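Membrane lipoprotein family protein (Aeropyrum pernix, PDB 4PEV) binds adenosine and, as a BMP-family solute-binding lipoprotein, probably delivers nucleosides to an ABC transporter in the cell membrane. Local coordinates at residues 227-241 / 254-268. Numbering follows the deposited sequence.
With ADN (adenosine), chain F.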
ATOM      1  N   THR C 227       6.275  13.249  -0.384  1.00 27.01           N
ATOM      2  CA  THR C 227       6.421  14.084   0.805  1.00 27.86           C
ATOM      3  C   THR C 227       7.750  13.803   1.485  1.00 28.50           C
ATOM      4  O   THR C 227       8.292  14.665   2.170  1.00 29.55           O
ATOM      5  CB  THR C 227       5.344  13.787   1.854  1.00 27.51           C
ATOM      6  OG1 THR C 227       5.510  12.442   2.330  1.00 27.58           O
ATOM      7  CG2 THR C 227       3.957  13.984   1.276  1.00 27.59           C
ATOM      8  N   GLY C 228       8.244  12.583   1.332  1.00 29.35           N
ATOM      9  CA  GLY C 228       9.546  12.210   1.862  1.00 31.50           C
ATOM     10  C   GLY C 228       9.482  11.528   3.216  1.00 33.27           C
ATOM     11  O   GLY C 228      10.497  11.056   3.735  1.00 34.01           O
ATOM     12  N   ARG C 229       8.295  11.473   3.802  1.00 35.39           N
ATOM     13  CA  ARG C 229       8.137  10.888   5.115  1.00 35.51           C
ATOM     14  C   ARG C 229       6.948   9.932   5.079  1.00 33.78           C
ATOM     15  O   ARG C 229       6.067  10.068   4.235  1.00 33.30           O
ATOM     16  CB  ARG C 229       8.014  12.019   6.150  1.00 39.30           C
ATOM     17  CG  ARG C 229       9.369  12.706   6.405  1.00 43.23           C
ATOM     18  CD  ARG C 229       9.363  13.996   7.232  1.00 46.97           C
ATOM     19  NE  ARG C 229       8.739  13.846   8.553  1.00 51.89           N
ATOM     20  CZ  ARG C 229       9.254  13.172   9.586  1.00 53.29           C
ATOM     21  NH1 ARG C 229      10.429  12.563   9.491  1.00 57.99           N
ATOM     22  NH2 ARG C 229       8.585  13.101  10.735  1.00 52.44           N
ATOM     23  N   PHE C 230       6.969   8.922   5.942  1.00 32.98           N
ATOM     24  CA  PHE C 230       5.834   7.996   6.106  1.00 31.45           C
ATOM     25  C   PHE C 230       5.070   8.224   7.404  1.00 31.25           C
ATOM     26  O   PHE C 230       4.049   7.596   7.637  1.00 31.48           O
ATOM     27  CB  PHE C 230       6.319   6.563   6.123  1.00 31.32           C
ATOM     28  CG  PHE C 230       6.579   5.995   4.771  1.00 32.34           C
ATOM     29  CD1 PHE C 230       5.548   5.869   3.853  1.00 32.52           C
ATOM     30  CD2 PHE C 230       7.850   5.537   4.422  1.00 31.88           C
ATOM     31  CE1 PHE C 230       5.781   5.320   2.602  1.00 32.10           C
ATOM     32  CE2 PHE C 230       8.085   4.996   3.174  1.00 31.43           C
ATOM     33  CZ  PHE C 230       7.049   4.884   2.264  1.00 31.14           C
ATOM     34  N   ASP C 231       5.550   9.144   8.229  1.00 31.91           N
ATOM     35  CA  ASP C 231       5.013   9.347   9.571  1.00 33.05           C
ATOM     36  C   ASP C 231       4.661  10.819   9.873  1.00 33.13           C
ATOM     37  O   ASP C 231       4.708  11.225  11.019  1.00 33.17           O
ATOM     38  CB  ASP C 231       6.052   8.856  10.577  1.00 33.42           C
ATOM     39  CG  ASP C 231       7.388   9.621  10.476  1.00 33.92           C
ATOM     40  OD1 ASP C 231       7.682  10.265   9.436  1.00 33.27           O
ATOM     41  OD2 ASP C 231       8.155   9.561  11.457  1.00 35.78           O
ATOM     42  N   ASP C 232       4.311  11.614   8.863  1.00 32.46           N
ATOM     43  CA  ASP C 232       4.011  13.025   9.082  1.00 32.16           C
ATOM     44  C   ASP C 232       2.617  13.414   8.524  1.00 29.89           C
ATOM     45  O   ASP C 232       2.514  13.990   7.448  1.00 31.16           O
ATOM     46  CB  ASP C 232       5.135  13.882   8.479  1.00 33.25           C
ATOM     47  CG  ASP C 232       5.144  15.329   9.006  1.00 35.35           C
ATOM     48  OD1 ASP C 232       4.114  15.802   9.548  1.00 38.35           O
ATOM     49  OD2 ASP C 232       6.189  16.005   8.859  1.00 35.33           O
ATOM     50  N   PRO C 233       1.545  13.103   9.261  1.00 26.87           N
ATOM     51  CA  PRO C 233       0.183  13.495   8.866  1.00 27.06           C
ATOM     52  C   PRO C 233      -0.027  14.982   8.531  1.00 27.74           C
ATOM     53  O   PRO C 233      -0.805  15.308   7.655  1.00 27.96           O
ATOM     54  CB  PRO C 233      -0.660  13.125  10.092  1.00 26.14           C
ATOM     55  CG  PRO C 233       0.083  12.025  10.757  1.00 26.10           C
ATOM     56  CD  PRO C 233       1.543  12.196  10.424  1.00 26.61           C
ATOM     57  N   THR C 234       0.639  15.876   9.243  1.00 29.70           N
ATOM     58  CA  THR C 234       0.480  17.309   9.011  1.00 31.29           C
ATOM     59  C   THR C 234       1.014  17.693   7.646  1.00 30.79           C
ATOM     60  O   THR C 234       0.399  18.483   6.932  1.00 30.95           O
ATOM     61  CB  THR C 234       1.244  18.134  10.068  1.00 33.22           C
ATOM     62  OG1 THR C 234       0.951  17.619  11.373  1.00 34.77           O
ATOM     63  CG2 THR C 234       0.855  19.613   9.997  1.00 33.13           C
ATOM     64  N   LEU C 235       2.179  17.151   7.309  1.00 30.02           N
ATOM     65  CA  LEU C 235       2.774  17.344   5.992  1.00 30.34           C
ATOM     66  C   LEU C 235       1.908  16.697   4.904  1.00 29.75           C
ATOM     67  O   LEU C 235       1.817  17.201   3.789  1.00 30.22           O
ATOM     68  CB  LEU C 235       4.195  16.754   5.970  1.00 30.91           C
ATOM     69  CG  LEU C 235       4.976  16.794   4.651  1.00 30.58           C
ATOM     70  CD1 LEU C 235       5.093  18.217   4.133  1.00 30.18           C
ATOM     71  CD2 LEU C 235       6.346  16.154   4.827  1.00 30.93           C
ATOM     72  N   GLY C 236       1.283  15.573   5.233  1.00 29.50           N
ATOM     73  CA  GLY C 236       0.327  14.940   4.340  1.00 30.06           C
ATOM     74  C   GLY C 236      -0.869  15.824   4.028  1.00 30.29           C
ATOM     75  O   GLY C 236      -1.332  15.847   2.895  1.00 29.58           O
ATOM     76  N   LYS C 237      -1.357  16.554   5.028  1.00 31.40           N
ATOM     77  CA  LYS C 237      -2.491  17.458   4.853  1.00 32.61           C
ATOM     78  C   LYS C 237      -2.120  18.690   4.027  1.00 31.81           C
ATOM     79  O   LYS C 237      -2.849  19.039   3.111  1.00 32.55           O
ATOM     80  CB  LYS C 237      -3.072  17.878   6.207  1.00 35.23           C
ATOM     81  CG  LYS C 237      -4.442  18.545   6.099  1.00 39.39           C
ATOM     82  CD  LYS C 237      -4.942  19.169   7.408  1.00 42.31           C
ATOM     83  CE  LYS C 237      -5.136  18.122   8.503  1.00 46.83           C
ATOM     84  NZ  LYS C 237      -6.400  18.348   9.279  1.00 49.14           N
ATOM     85  N   THR C 238      -1.000  19.345   4.334  1.00 31.17           N
ATOM     86  CA  THR C 238      -0.599  20.541   3.576  1.00 31.24           C
ATOM     87  C   THR C 238      -0.319  20.193   2.127  1.00 30.64           C
ATOM     88  O   THR C 238      -0.687  20.948   1.228  1.00 32.61           O
ATOM     89  CB  THR C 238       0.650  21.264   4.134  1.00 31.03           C
ATOM     90  OG1 THR C 238       1.777  20.379   4.114  1.00 33.97           O
ATOM     91  CG2 THR C 238       0.416  21.759   5.536  1.00 30.38           C
ATOM     92  N   THR C 239       0.337  19.064   1.892  1.00 29.48           N
ATOM     93  CA  THR C 239       0.584  18.628   0.526  1.00 29.83           C
ATOM     94  C   THR C 239      -0.731  18.541  -0.242  1.00 30.46           C
ATOM     95  O   THR C 239      -0.836  19.080  -1.342  1.00 31.90           O
ATOM     96  CB  THR C 239       1.283  17.258   0.459  1.00 29.50           C
ATOM     97  OG1 THR C 239       2.476  17.289   1.247  1.00 28.71           O
ATOM     98  CG2 THR C 239       1.631  16.902  -0.993  1.00 29.42           C
ATOM     99  N   ALA C 240      -1.725  17.885   0.363  1.00 30.91           N
ATOM    100  CA  ALA C 240      -3.045  17.689  -0.244  1.00 30.67           C
ATOM    101  C   ALA C 240      -3.778  18.990  -0.487  1.00 32.70           C
ATOM    102  O   ALA C 240      -4.424  19.130  -1.511  1.00 34.13           O
ATOM    103  CB  ALA C 240      -3.902  16.773   0.611  1.00 29.42           C
ATOM    104  N   GLU C 241      -3.688  19.936   0.447  1.00 35.71           N
ATOM    105  CA  GLU C 241      -4.357  21.237   0.291  1.00 37.07           C
ATOM    106  C   GLU C 241      -3.819  22.037  -0.885  1.00 36.78           C
ATOM    107  O   GLU C 241      -4.579  22.723  -1.570  1.00 34.76           O
ATOM    108  CB  GLU C 241      -4.195  22.083   1.542  1.00 39.94           C
ATOM    109  CG  GLU C 241      -5.067  21.669   2.706  1.00 43.10           C
ATOM    110  CD  GLU C 241      -4.604  22.277   4.021  1.00 47.12           C
ATOM    111  OE1 GLU C 241      -3.622  23.063   4.028  1.00 48.46           O
ATOM    112  OE2 GLU C 241      -5.220  21.952   5.059  1.00 50.25           O
ATOM    113  N   VAL C 254      -0.564   6.903  -0.758  1.00 27.36           N
ATOM    114  CA  VAL C 254       0.559   5.971  -0.846  1.00 27.81           C
ATOM    115  C   VAL C 254       1.699   6.370   0.114  1.00 27.05           C
ATOM    116  O   VAL C 254       2.878   6.293  -0.229  1.00 26.61           O
ATOM    117  CB  VAL C 254       1.097   5.858  -2.294  1.00 28.50           C
ATOM    118  CG1 VAL C 254       1.820   4.534  -2.478  1.00 29.80           C
ATOM    119  CG2 VAL C 254      -0.024   5.966  -3.318  1.00 28.88           C
ATOM    120  N   ALA C 255       1.344   6.718   1.345  1.00 25.88           N
ATOM    121  CA  ALA C 255       2.292   7.325   2.274  1.00 24.90           C
ATOM    122  C   ALA C 255       2.149   6.885   3.740  1.00 23.69           C
ATOM    123  O   ALA C 255       2.497   7.642   4.650  1.00 23.82           O
ATOM    124  CB  ALA C 255       2.167   8.836   2.169  1.00 25.40           C
ATOM    125  N   GLY C 256       1.672   5.669   3.982  1.00 22.50           N
ATOM    126  CA  GLY C 256       1.406   5.222   5.355  1.00 22.40           C
ATOM    127  C   GLY C 256       0.610   6.235   6.184  1.00 22.14           C
ATOM    128  O   GLY C 256      -0.409   6.783   5.744  1.00 21.70           O
ATOM    129  N   LEU C 257       1.100   6.511   7.381  1.00 21.80           N
ATOM    130  CA  LEU C 257       0.428   7.422   8.282  1.00 22.15           C
ATOM    131  C   LEU C 257       0.282   8.807   7.657  1.00 22.89           C
ATOM    132  O   LEU C 257      -0.701   9.512   7.919  1.00 22.76           O
ATOM    133  CB  LEU C 257       1.214   7.527   9.605  1.00 21.82           C
ATOM    134  CG  LEU C 257       0.698   8.543  10.638  1.00 21.45           C
ATOM    135  CD1 LEU C 257      -0.766   8.287  10.992  1.00 21.20           C
ATOM    136  CD2 LEU C 257       1.555   8.550  11.886  1.00 21.10           C
ATOM    137  N   THR C 258       1.270   9.196   6.855  1.00 23.07           N
ATOM    138  CA  THR C 258       1.291  10.523   6.264  1.00 24.19           C
ATOM    139  C   THR C 258      -0.015  10.839   5.562  1.00 23.93           C
ATOM    140  O   THR C 258      -0.537  11.935   5.697  1.00 23.59           O
ATOM    141  CB  THR C 258       2.454  10.710   5.258  1.00 25.56           C
ATOM    142  OG1 THR C 258       3.697  10.333   5.865  1.00 25.66           O
ATOM    143  CG2 THR C 258       2.553  12.165   4.792  1.00 25.49           C
ATOM    144  N   HIS C 259      -0.571   9.886   4.827  1.00 25.47           N
ATOM    145  CA  HIS C 259      -1.779  10.202   4.057  1.00 25.47           C
ATOM    146  C   HIS C 259      -3.063  10.119   4.861  1.00 25.42           C
ATOM    147  O   HIS C 259      -4.131  10.188   4.278  1.00 26.31           O
ATOM    148  CB  HIS C 259      -1.884   9.401   2.757  1.00 25.09           C
ATOM    149  CG  HIS C 259      -2.210   7.960   2.938  1.00 25.85           C
ATOM    150  ND1 HIS C 259      -1.243   6.990   2.971  1.00 26.08           N
ATOM    151  CD2 HIS C 259      -3.393   7.311   3.040  1.00 27.03           C
ATOM    152  CE1 HIS C 259      -1.810   5.803   3.096  1.00 26.59           C
ATOM    153  NE2 HIS C 259      -3.114   5.968   3.142  1.00 26.57           N
ATOM    154  N   VAL C 260      -2.981   9.970   6.184  1.00 25.20           N
ATOM    155  CA  VAL C 260      -4.163  10.209   6.997  1.00 25.46           C
ATOM    156  C   VAL C 260      -4.443  11.704   6.965  1.00 26.15           C
ATOM    157  O   VAL C 260      -5.592  12.114   6.950  1.00 28.87           O
ATOM    158  CB  VAL C 260      -4.024   9.708   8.438  1.00 25.26           C
ATOM    159  CG1 VAL C 260      -5.134  10.281   9.322  1.00 24.87           C
ATOM    160  CG2 VAL C 260      -4.062   8.185   8.455  1.00 25.10           C
ATOM    161  N   GLY C 261      -3.395  12.521   6.930  1.00 26.28           N
ATOM    162  CA  GLY C 261      -3.558  13.954   6.711  1.00 25.66           C
ATOM    163  C   GLY C 261      -4.225  14.216   5.379  1.00 25.74           C
ATOM    164  O   GLY C 261      -5.089  15.074   5.262  1.00 26.50           O
HETATM  165  N   MSE C 262      -3.827  13.474   4.362  1.00 25.25           N
HETATM  166  CA  MSE C 262      -4.477  13.596   3.072  1.00 26.20           C
HETATM  167  C   MSE C 262      -5.968  13.410   3.215  1.00 24.74           C
HETATM  168  O   MSE C 262      -6.737  14.214   2.712  1.00 23.46           O
HETATM  169  CB  MSE C 262      -3.891  12.548   2.136  1.00 27.34           C
HETATM  170  CG  MSE C 262      -4.347  12.730   0.704  1.00 28.66           C
HETATM  171 SE   MSE C 262      -4.056  11.027  -0.237  1.00 31.90          SE
HETATM  172  CE  MSE C 262      -5.579   9.966   0.448  1.00 31.49           C
ATOM    173  N   PHE C 263      -6.378  12.347   3.907  1.00 24.56           N
ATOM    174  CA  PHE C 263      -7.789  12.057   4.135  1.00 24.30           C
ATOM    175  C   PHE C 263      -8.478  13.238   4.765  1.00 25.15           C
ATOM    176  O   PHE C 263      -9.593  13.596   4.377  1.00 25.82           O
ATOM    177  CB  PHE C 263      -7.982  10.893   5.095  1.00 24.00           C
ATOM    178  CG  PHE C 263      -7.634   9.548   4.533  1.00 24.20           C
ATOM    179  CD1 PHE C 263      -7.710   9.281   3.175  1.00 24.14           C
ATOM    180  CD2 PHE C 263      -7.295   8.511   5.399  1.00 24.11           C
ATOM    181  CE1 PHE C 263      -7.403   8.016   2.693  1.00 24.80           C
ATOM    182  CE2 PHE C 263      -7.005   7.244   4.925  1.00 23.94           C
ATOM    183  CZ  PHE C 263      -7.051   6.995   3.571  1.00 24.40           C
ATOM    184  N   ASN C 264      -7.823  13.835   5.752  1.00 25.35           N
ATOM    185  CA  ASN C 264      -8.413  14.963   6.443  1.00 26.39           C
ATOM    186  C   ASN C 264      -8.529  16.196   5.569  1.00 26.90           C
ATOM    187  O   ASN C 264      -9.452  16.962   5.731  1.00 27.74           O
ATOM    188  CB  ASN C 264      -7.662  15.255   7.728  1.00 26.68           C
ATOM    189  CG  ASN C 264      -7.792  14.129   8.731  1.00 27.06           C
ATOM    190  OD1 ASN C 264      -8.813  13.452   8.811  1.00 27.40           O
ATOM    191  ND2 ASN C 264      -6.751  13.926   9.503  1.00 28.75           N
ATOM    192  N   ALA C 265      -7.621  16.363   4.620  1.00 28.25           N
ATOM    193  CA  ALA C 265      -7.675  17.489   3.699  1.00 29.03           C
ATOM    194  C   ALA C 265      -8.871  17.387   2.741  1.00 29.85           C
ATOM    195  O   ALA C 265      -9.517  18.407   2.419  1.00 28.96           O
ATOM    196  CB  ALA C 265      -6.376  17.577   2.916  1.00 29.42           C
ATOM    197  N   VAL C 266      -9.154  16.159   2.301  1.00 29.50           N
ATOM    198  CA  VAL C 266     -10.264  15.879   1.387  1.00 29.90           C
ATOM    199  C   VAL C 266     -11.605  16.011   2.127  1.00 30.71           C
ATOM    200  O   VAL C 266     -12.605  16.407   1.526  1.00 31.47           O
ATOM    201  CB  VAL C 266     -10.108  14.475   0.718  1.00 30.13           C
ATOM    202  CG1 VAL C 266     -11.272  14.140  -0.210  1.00 29.89           C
ATOM    203  CG2 VAL C 266      -8.796  14.391  -0.043  1.00 29.71           C
ATOM    204  N   LYS C 267     -11.632  15.706   3.426  1.00 32.16           N
ATOM    205  CA  LYS C 267     -12.845  15.930   4.238  1.00 33.41           C
ATOM    206  C   LYS C 267     -13.238  17.404   4.305  1.00 33.71           C
ATOM    207  O   LYS C 267     -14.407  17.757   4.169  1.00 32.92           O
ATOM    208  CB  LYS C 267     -12.654  15.436   5.670  1.00 34.92           C
ATOM    209  CG  LYS C 267     -12.555  13.931   5.813  1.00 38.01           C
ATOM    210  CD  LYS C 267     -13.073  13.437   7.152  1.00 39.91           C
ATOM    211  CE  LYS C 267     -12.143  13.794   8.298  1.00 42.42           C
ATOM    212  NZ  LYS C 267     -12.935  14.054   9.541  1.00 44.62           N
ATOM    213  N   GLU C 268     -12.247  18.264   4.512  1.00 35.02           N
ATOM    214  CA  GLU C 268     -12.506  19.668   4.781  1.00 36.24           C
ATOM    215  C   GLU C 268     -12.873  20.302   3.446  1.00 34.56           C
ATOM    216  O   GLU C 268     -13.717  21.169   3.402  1.00 35.65           O
ATOM    217  CB  GLU C 268     -11.336  20.344   5.551  1.00 40.49           C
ATOM    218  CG  GLU C 268     -10.534  19.339   6.412  1.00 45.56           C
ATOM    219  CD  GLU C 268     -10.051  19.776   7.809  1.00 50.87           C
ATOM    220  OE1 GLU C 268      -9.955  18.871   8.691  1.00 51.46           O
ATOM    221  OE2 GLU C 268      -9.726  20.970   8.028  1.00 52.88           O
TER
HETATM  222  O5' ADN F 501       1.273   3.390   2.528  1.00 24.76           O
HETATM  223  C5' ADN F 501       1.727   3.157   1.181  1.00 24.46           C
HETATM  224  C4' ADN F 501       2.992   2.303   1.051  1.00 25.00           C
HETATM  225  O4' ADN F 501       4.138   2.951   1.611  1.00 25.17           O
HETATM  226  C3' ADN F 501       2.978   0.931   1.718  1.00 25.42           C
HETATM  227  O3' ADN F 501       2.281  -0.046   0.938  1.00 24.73           O
HETATM  228  C2' ADN F 501       4.467   0.639   1.878  1.00 25.15           C
HETATM  229  O2' ADN F 501       5.070   0.109   0.690  1.00 24.87           O
HETATM  230  C1' ADN F 501       5.042   2.001   2.167  1.00 25.20           C
HETATM  231  N9  ADN F 501       5.133   2.245   3.619  1.00 26.41           N
HETATM  232  C8  ADN F 501       4.139   2.629   4.454  1.00 26.73           C
HETATM  233  N7  ADN F 501       4.593   2.773   5.728  1.00 27.31           N
HETATM  234  C5  ADN F 501       5.911   2.482   5.699  1.00 28.16           C
HETATM  235  C6  ADN F 501       7.022   2.422   6.672  1.00 28.08           C
HETATM  236  N6  ADN F 501       6.794   2.711   7.967  1.00 28.70           N
HETATM  237  N1  ADN F 501       8.252   2.060   6.229  1.00 28.31           N
HETATM  238  C2  ADN F 501       8.494   1.754   4.937  1.00 27.77           C
HETATM  239  N3  ADN F 501       7.537   1.785   4.000  1.00 28.04           N
HETATM  240  C4  ADN F 501       6.258   2.129   4.311  1.00 27.80           C
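T258 and the loop 229-232 hold together the end of the contact next to adenosine: OG1 of T258 donates to R229 O over 2.9 Å, meeting that oxygen from above the carbonyl plane, and weakly accepts from D232 N. A chi1 of -52° keeps OG1 beside the backbone N and sets CG2 anti to it, against D232 O and G236 CA. Beyond T258 the packing is tight because glycines meet backbone: G261 CA lies 3.2 Å from P233 O and G236 CA 3.4 Å from T258 O, both as CA-H...O contacts. The helix axes can thus approach to 6.0 Å, crossing at -44°. These successive helices are joined through strand 248-254, parallel to its neighbours in the sheet, in a Rossmann-like lobe of a periplasmic-binding-protein fold. At their N-terminal ends adenosine covers one face of the F230 ring, ADN C4 standing 3.4 Å above the ring plane, over the ring centre, while G256 N donates to ADN O5' at 2.7 Å. Further along, A240 and A265 touch through their CB atoms, and A240 also touches F251 of that strand. K237 packs as a knob among G261, N264, A265 and E268, its CG 3.6 Å from G261 O. Only its end is looser: the bent chain carries NZ to a long salt bridge with E268 OE1, 3.6 Å away.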